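Local coordinates for D-alanyl transferase DltD (Enterococcus faecium TX0133A04, PDB 6PFX), which probably takes part in the D-alanylation of lipoteichoic acid in the Gram-positive cell wall, as a membrane-associated member of the DltD family with an SGNH-hydrolase-like fold, at residues Pro53-Ser57 and Trp351-Leu355; Tyr217-Ser223 and Leu355-Gln359. All coordinates share one frame; numbering follows the deposited sequence.

Both contacts are built on helix 351-365, whose first turn serves interaction 1 and whose next turn serves interaction 2, with Leu355 common to the two. Along the chain, 53-57 comes first, leading into helix 56-62, then 217-223 at the start of helix 219-233, and the shared helix last. The contact centres lie about 8 Å apart, on the same side of the chain's centre. They also meet directly: Lys352 NZ is 2.8 Å from Ser223 OG, a probable hydrogen bond, and the Phe54 ring packs against the backbone of Leu222. Three segments distant in sequence thus form one continuous patch that reaches strand 68-71 of the five-stranded parallel sheet through interaction 1.

Interaction 1: residues Pro53-Ser57 and Trp351-Leu355; sequences PFHPS and WKGWL
Phe54 packs its ring and CB against the first turn of helix 351-365, while Pro56 meets Trp354 in a CH-pi contact, within a fold that the SGNH hydrolase clan shares. Both belong to the tight part. Phe54 CB lies 3.5 Å from Trp351 O, and Phe54 O 3.3 Å from Trp354 CB. Pro56 CD sits 3.7 Å from the centroid of the six-membered ring of Trp354, 19° off the ring normal, and Pro56 CG comes within 3.5 Å of Trp354 CZ3. Proline suits this place twice over, since its CD, next to the ring nitrogen, presents a polarised C-H to the indole face and its fixed phi fits the first turn of helix 56-62. His55 is the N-cap of that helix, its ND1 accepting from Ser57 N, while NE2 is hydrogen-bonded to Leu48 O.

With CG beside its own backbone N (chi1 -46°), the Phe54 ring lies next to Trp351, CD2 standing 3.8 Å from Trp351 CB. The packing is looser at its outer reach, where Phe54 CD1 is 4.3 Å from Leu355 CB. Helix 219-233 also borders this ring, through Ala226. No direct hydrogen bond joins the segments, and the touching residues are all buried; a water takes the polar role, bridging the gap by donating to Phe54 O and Trp354 O, 2.8 Å from each.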
loop_
_atom_site.group_PDB
_atom_site.type_symbol
_atom_site.label_atom_id
_atom_site.label_comp_id
_atom_site.label_asym_id
_atom_site.label_seq_id
_atom_site.Cartn_x
_atom_site.Cartn_y
_atom_site.Cartn_z
ATOM N N PRO A 53 -12.899 13.217 8.768
ATOM C CA PRO A 53 -12.093 14.103 9.623
ATOM C C PRO A 53 -10.826 13.453 10.167
ATOM O O PRO A 53 -9.917 14.186 10.580
ATOM C CB PRO A 53 -13.067 14.504 10.743
ATOM C CG PRO A 53 -14.431 14.334 10.127
ATOM C CD PRO A 53 -14.303 13.136 9.215
ATOM N N PHE A 54 -10.717 12.115 10.133
ATOM C CA PHE A 54 -9.619 11.375 10.765
ATOM C C PHE A 54 -8.596 10.837 9.781
ATOM O O PHE A 54 -7.577 10.280 10.206
ATOM C CB PHE A 54 -10.197 10.259 11.648
ATOM C CG PHE A 54 -11.313 10.759 12.489
ATOM C CD1 PHE A 54 -11.053 11.540 13.604
ATOM C CD2 PHE A 54 -12.622 10.571 12.097
ATOM C CE1 PHE A 54 -12.077 12.085 14.345
ATOM C CE2 PHE A 54 -13.664 11.104 12.847
ATOM C CZ PHE A 54 -13.390 11.865 13.965
ATOM N N HIS A 55 -8.824 11.026 8.494
ATOM C CA HIS A 55 -7.875 10.633 7.466
ATOM C C HIS A 55 -6.550 11.372 7.635
ATOM O O HIS A 55 -6.530 12.532 8.060
ATOM C CB HIS A 55 -8.538 10.986 6.135
ATOM C CG HIS A 55 -7.741 10.621 4.934
ATOM N ND1 HIS A 55 -6.679 11.377 4.490
ATOM C CD2 HIS A 55 -7.863 9.593 4.065
ATOM C CE1 HIS A 55 -6.172 10.825 3.404
ATOM N NE2 HIS A 55 -6.868 9.735 3.130
ATOM N N PRO A 56 -5.421 10.716 7.327
ATOM C CA PRO A 56 -4.111 11.346 7.566
ATOM C C PRO A 56 -3.934 12.709 6.923
ATOM O O PRO A 56 -3.240 13.568 7.482
ATOM C CB PRO A 56 -3.109 10.332 6.982
ATOM C CG PRO A 56 -3.836 9.025 6.964
ATOM C CD PRO A 56 -5.306 9.337 6.821
ATOM N N SER A 57 -4.502 12.924 5.739
ATOM C CA SER A 57 -4.323 14.214 5.089
ATOM C C SER A 57 -5.119 15.305 5.794
ATOM O O SER A 57 -4.678 16.460 5.838
ATOM C CB SER A 57 -4.755 14.124 3.627
ATOM O OG SER A 57 -4.001 13.152 2.913
ATOM N N TRP A 351 -13.296 5.662 10.690
ATOM C CA TRP A 351 -13.119 6.806 11.591
ATOM C C TRP A 351 -12.195 6.485 12.769
ATOM O O TRP A 351 -11.176 7.155 12.987
ATOM C CB TRP A 351 -14.495 7.273 12.070
ATOM C CG TRP A 351 -15.493 7.421 10.943
ATOM C CD1 TRP A 351 -15.714 8.536 10.188
ATOM C CD2 TRP A 351 -16.390 6.413 10.440
ATOM N NE1 TRP A 351 -16.681 8.285 9.242
ATOM C CE2 TRP A 351 -17.120 6.995 9.382
ATOM C CE3 TRP A 351 -16.639 5.072 10.778
ATOM C CZ2 TRP A 351 -18.095 6.291 8.669
ATOM C CZ3 TRP A 351 -17.615 4.371 10.070
ATOM C CH2 TRP A 351 -18.325 4.985 9.022
ATOM N N LYS A 352 -12.531 5.465 13.546
ATOM C CA LYS A 352 -11.717 5.144 14.711
ATOM C C LYS A 352 -10.386 4.527 14.316
ATOM O O LYS A 352 -9.390 4.696 15.038
ATOM C CB LYS A 352 -12.524 4.236 15.633
ATOM C CG LYS A 352 -13.586 5.015 16.414
ATOM C CD LYS A 352 -13.011 5.692 17.632
ATOM C CE LYS A 352 -12.671 4.678 18.713
ATOM N NZ LYS A 352 -11.713 5.231 19.708
ATOM N N GLY A 353 -10.353 3.827 13.180
ATOM C CA GLY A 353 -9.137 3.160 12.756
ATOM C C GLY A 353 -8.079 4.141 12.301
ATOM O O GLY A 353 -6.917 4.054 12.712
ATOM N N TRP A 354 -8.470 5.099 11.453
ATOM C CA TRP A 354 -7.550 6.170 11.083
ATOM C C TRP A 354 -7.130 6.986 12.301
ATOM O O TRP A 354 -5.982 7.428 12.388
ATOM C CB TRP A 354 -8.154 7.067 9.999
ATOM C CG TRP A 354 -8.052 6.500 8.613
ATOM C CD1 TRP A 354 -9.083 6.262 7.740
ATOM C CD2 TRP A 354 -6.850 6.108 7.927
ATOM N NE1 TRP A 354 -8.592 5.752 6.559
ATOM C CE2 TRP A 354 -7.229 5.645 6.650
ATOM C CE3 TRP A 354 -5.490 6.116 8.265
ATOM C CZ2 TRP A 354 -6.299 5.186 5.718
ATOM C CZ3 TRP A 354 -4.571 5.662 7.338
ATOM C CH2 TRP A 354 -4.980 5.205 6.080
ATOM N N LEU A 355 -8.037 7.216 13.248
ATOM C CA LEU A 355 -7.612 7.930 14.444
ATOM C C LEU A 355 -6.588 7.116 15.224
ATOM O O LEU A 355 -5.582 7.668 15.689
ATOM C CB LEU A 355 -8.804 8.282 15.322
ATOM C CG LEU A 355 -8.457 8.984 16.631
ATOM C CD1 LEU A 355 -7.833 10.338 16.352
ATOM C CD2 LEU A 355 -9.667 9.134 17.548
HETATM O O HOH W 1 -5.049 9.138 10.362
#

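Interaction 2: residues Tyr217-Ser223 and Leu355-Gln359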
loop_
_atom_site.group_PDB
_atom_site.type_symbol
_atom_site.label_atom_id
_atom_site.label_comp_id
_atom_site.label_asym_id
_atom_site.label_seq_id
_atom_site.Cartn_x
_atom_site.Cartn_y
_atom_site.Cartn_z
ATOM N N TYR A 217 -5.716 19.657 19.008
ATOM C CA TYR A 217 -5.750 18.207 18.938
ATOM C C TYR A 217 -5.914 17.639 20.341
ATOM O O TYR A 217 -5.162 17.981 21.257
ATOM C CB TYR A 217 -4.449 17.707 18.332
ATOM C CG TYR A 217 -4.421 16.234 18.047
ATOM C CD1 TYR A 217 -4.148 15.314 19.053
ATOM C CD2 TYR A 217 -4.651 15.770 16.769
ATOM C CE1 TYR A 217 -4.124 13.963 18.786
ATOM C CE2 TYR A 217 -4.614 14.426 16.491
ATOM C CZ TYR A 217 -4.333 13.533 17.502
ATOM O OH TYR A 217 -4.307 12.180 17.248
ATOM N N GLN A 218 -6.899 16.766 20.507
ATOM C CA GLN A 218 -7.178 16.121 21.790
ATOM C C GLN A 218 -7.742 14.756 21.418
ATOM O O GLN A 218 -8.833 14.676 20.846
ATOM C CB GLN A 218 -8.160 16.962 22.603
ATOM C CG GLN A 218 -7.939 16.898 24.110
ATOM C CD GLN A 218 -8.132 15.499 24.676
ATOM O OE1 GLN A 218 -8.986 14.749 24.212
ATOM N NE2 GLN A 218 -7.333 15.142 25.685
ATOM N N GLU A 219 -6.978 13.690 21.679
ATOM C CA GLU A 219 -7.343 12.378 21.149
ATOM C C GLU A 219 -8.735 11.944 21.595
ATOM O O GLU A 219 -9.456 11.314 20.816
ATOM C CB GLU A 219 -6.288 11.328 21.498
ATOM C CG GLU A 219 -6.511 10.008 20.820
ATOM C CD GLU A 219 -7.557 9.169 21.539
ATOM O OE1 GLU A 219 -7.864 9.498 22.711
ATOM O OE2 GLU A 219 -8.089 8.202 20.937
ATOM N N THR A 220 -9.131 12.247 22.839
ATOM C CA THR A 220 -10.417 11.743 23.319
ATOM C C THR A 220 -11.576 12.527 22.717
ATOM O O THR A 220 -12.605 11.937 22.374
ATOM C CB THR A 220 -10.484 11.780 24.843
ATOM O OG1 THR A 220 -9.453 10.952 25.385
ATOM C CG2 THR A 220 -11.833 11.264 25.369
ATOM N N GLU A 221 -11.450 13.856 22.608
ATOM C CA GLU A 221 -12.441 14.613 21.844
ATOM C C GLU A 221 -12.580 14.039 20.443
ATOM O O GLU A 221 -13.699 13.880 19.931
ATOM C CB GLU A 221 -12.036 16.089 21.778
ATOM C CG GLU A 221 -12.021 16.746 23.149
ATOM C CD GLU A 221 -11.505 18.172 23.148
ATOM O OE1 GLU A 221 -11.103 18.679 22.079
ATOM O OE2 GLU A 221 -11.494 18.784 24.239
ATOM N N LEU A 222 -11.447 13.716 19.809
ATOM C CA LEU A 222 -11.477 13.142 18.469
ATOM C C LEU A 222 -12.140 11.770 18.465
ATOM O O LEU A 222 -12.916 11.461 17.558
ATOM C CB LEU A 222 -10.068 13.061 17.879
ATOM C CG LEU A 222 -9.424 14.384 17.491
ATOM C CD1 LEU A 222 -7.993 14.193 17.060
ATOM C CD2 LEU A 222 -10.192 15.034 16.370
ATOM N N SER A 223 -11.843 10.935 19.468
ATOM C CA SER A 223 -12.467 9.621 19.567
ATOM C C SER A 223 -13.978 9.738 19.724
ATOM O O SER A 223 -14.737 9.010 19.073
ATOM C CB SER A 223 -11.862 8.885 20.762
ATOM O OG SER A 223 -12.488 7.636 20.966
ATOM N N LEU A 355 -8.037 7.216 13.248
ATOM C CA LEU A 355 -7.612 7.930 14.444
ATOM C C LEU A 355 -6.588 7.116 15.224
ATOM O O LEU A 355 -5.582 7.668 15.689
ATOM C CB LEU A 355 -8.804 8.282 15.322
ATOM C CG LEU A 355 -8.457 8.984 16.631
ATOM C CD1 LEU A 355 -7.833 10.338 16.352
ATOM C CD2 LEU A 355 -9.667 9.134 17.548
ATOM N N ALA A 356 -6.798 5.796 15.332
ATOM C CA ALA A 356 -5.832 4.959 16.039
ATOM C C ALA A 356 -4.493 4.981 15.324
ATOM O O ALA A 356 -3.430 5.007 15.956
ATOM C CB ALA A 356 -6.327 3.514 16.116
ATOM N N ALA A 357 -4.530 4.943 13.996
ATOM C CA ALA A 357 -3.302 4.995 13.219
ATOM C C ALA A 357 -2.553 6.285 13.500
ATOM O O ALA A 357 -1.318 6.287 13.588
ATOM C CB ALA A 357 -3.637 4.826 11.737
ATOM N N ASP A 358 -3.288 7.389 13.668
ATOM C CA ASP A 358 -2.637 8.663 13.911
ATOM C C ASP A 358 -1.798 8.639 15.180
ATOM O O ASP A 358 -0.839 9.409 15.292
ATOM C CB ASP A 358 -3.642 9.810 13.984
ATOM C CG ASP A 358 -2.952 11.166 13.943
ATOM O OD1 ASP A 358 -2.175 11.376 12.991
ATOM O OD2 ASP A 358 -3.137 11.993 14.872
ATOM N N GLN A 359 -2.168 7.812 16.163
ATOM C CA GLN A 359 -1.402 7.747 17.404
ATOM C C GLN A 359 -0.001 7.200 17.180
ATOM O O GLN A 359 0.876 7.381 18.033
ATOM C CB GLN A 359 -2.141 6.915 18.444
ATOM C CG GLN A 359 -3.593 7.357 18.664
ATOM C CD GLN A 359 -3.780 8.858 18.795
ATOM O OE1 GLN A 359 -3.200 9.492 19.674
ATOM N NE2 GLN A 359 -4.577 9.443 17.899
#
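Tyr217, with CG anti to the backbone N (chi1 -173°), extends its ring toward helix 351-365, where Asp358 comes from the opposite direction and Gln359, bent at chi2 (-45°), folds back over its own helix. The three polar ends meet at the phenol oxygen. Gln359 NE2 donates to Tyr217 OH at 2.8 Å, arriving at the edge of the ring, and Tyr217 OH donates a weak bond to Asp358 OD2 at 2.7 Å. A tyrosine suits the spot because one hydroxyl can accept and donate at once. Gln359 NE2 also donates to Leu355 O at 3.0 Å, a nearly straight bond lying in the amide plane, so two bonds grip the amide nitrogen, which sets the way the amide is turned. Asp358 is further engaged by Arg65, a salt bridge through OD1 that would favour the charged carboxylate.

Next to this polar group the contact turns apolar. The two branches of Leu355 divide the work: CD1 touches Leu222 CB at 3.8 Å, and CD2 reaches the backbone of Ser223, 3.4 Å from its N. Leu222 in turn lays CD1 over one face of the Tyr217 ring, offset toward the ring's edge. At the more exposed margin, Glu219 rests its CG against the amide of Gln359.

Gln218 caps helix 219-233 through OE1, its bond to Glu221 N lying in the carbonyl plane. That helix runs nearly antiparallel to 355-359, at 162° and 11.2 Å between the short axes, while Tyr63, just past helix 56-62, meets the Tyr217 ring edge-to-face.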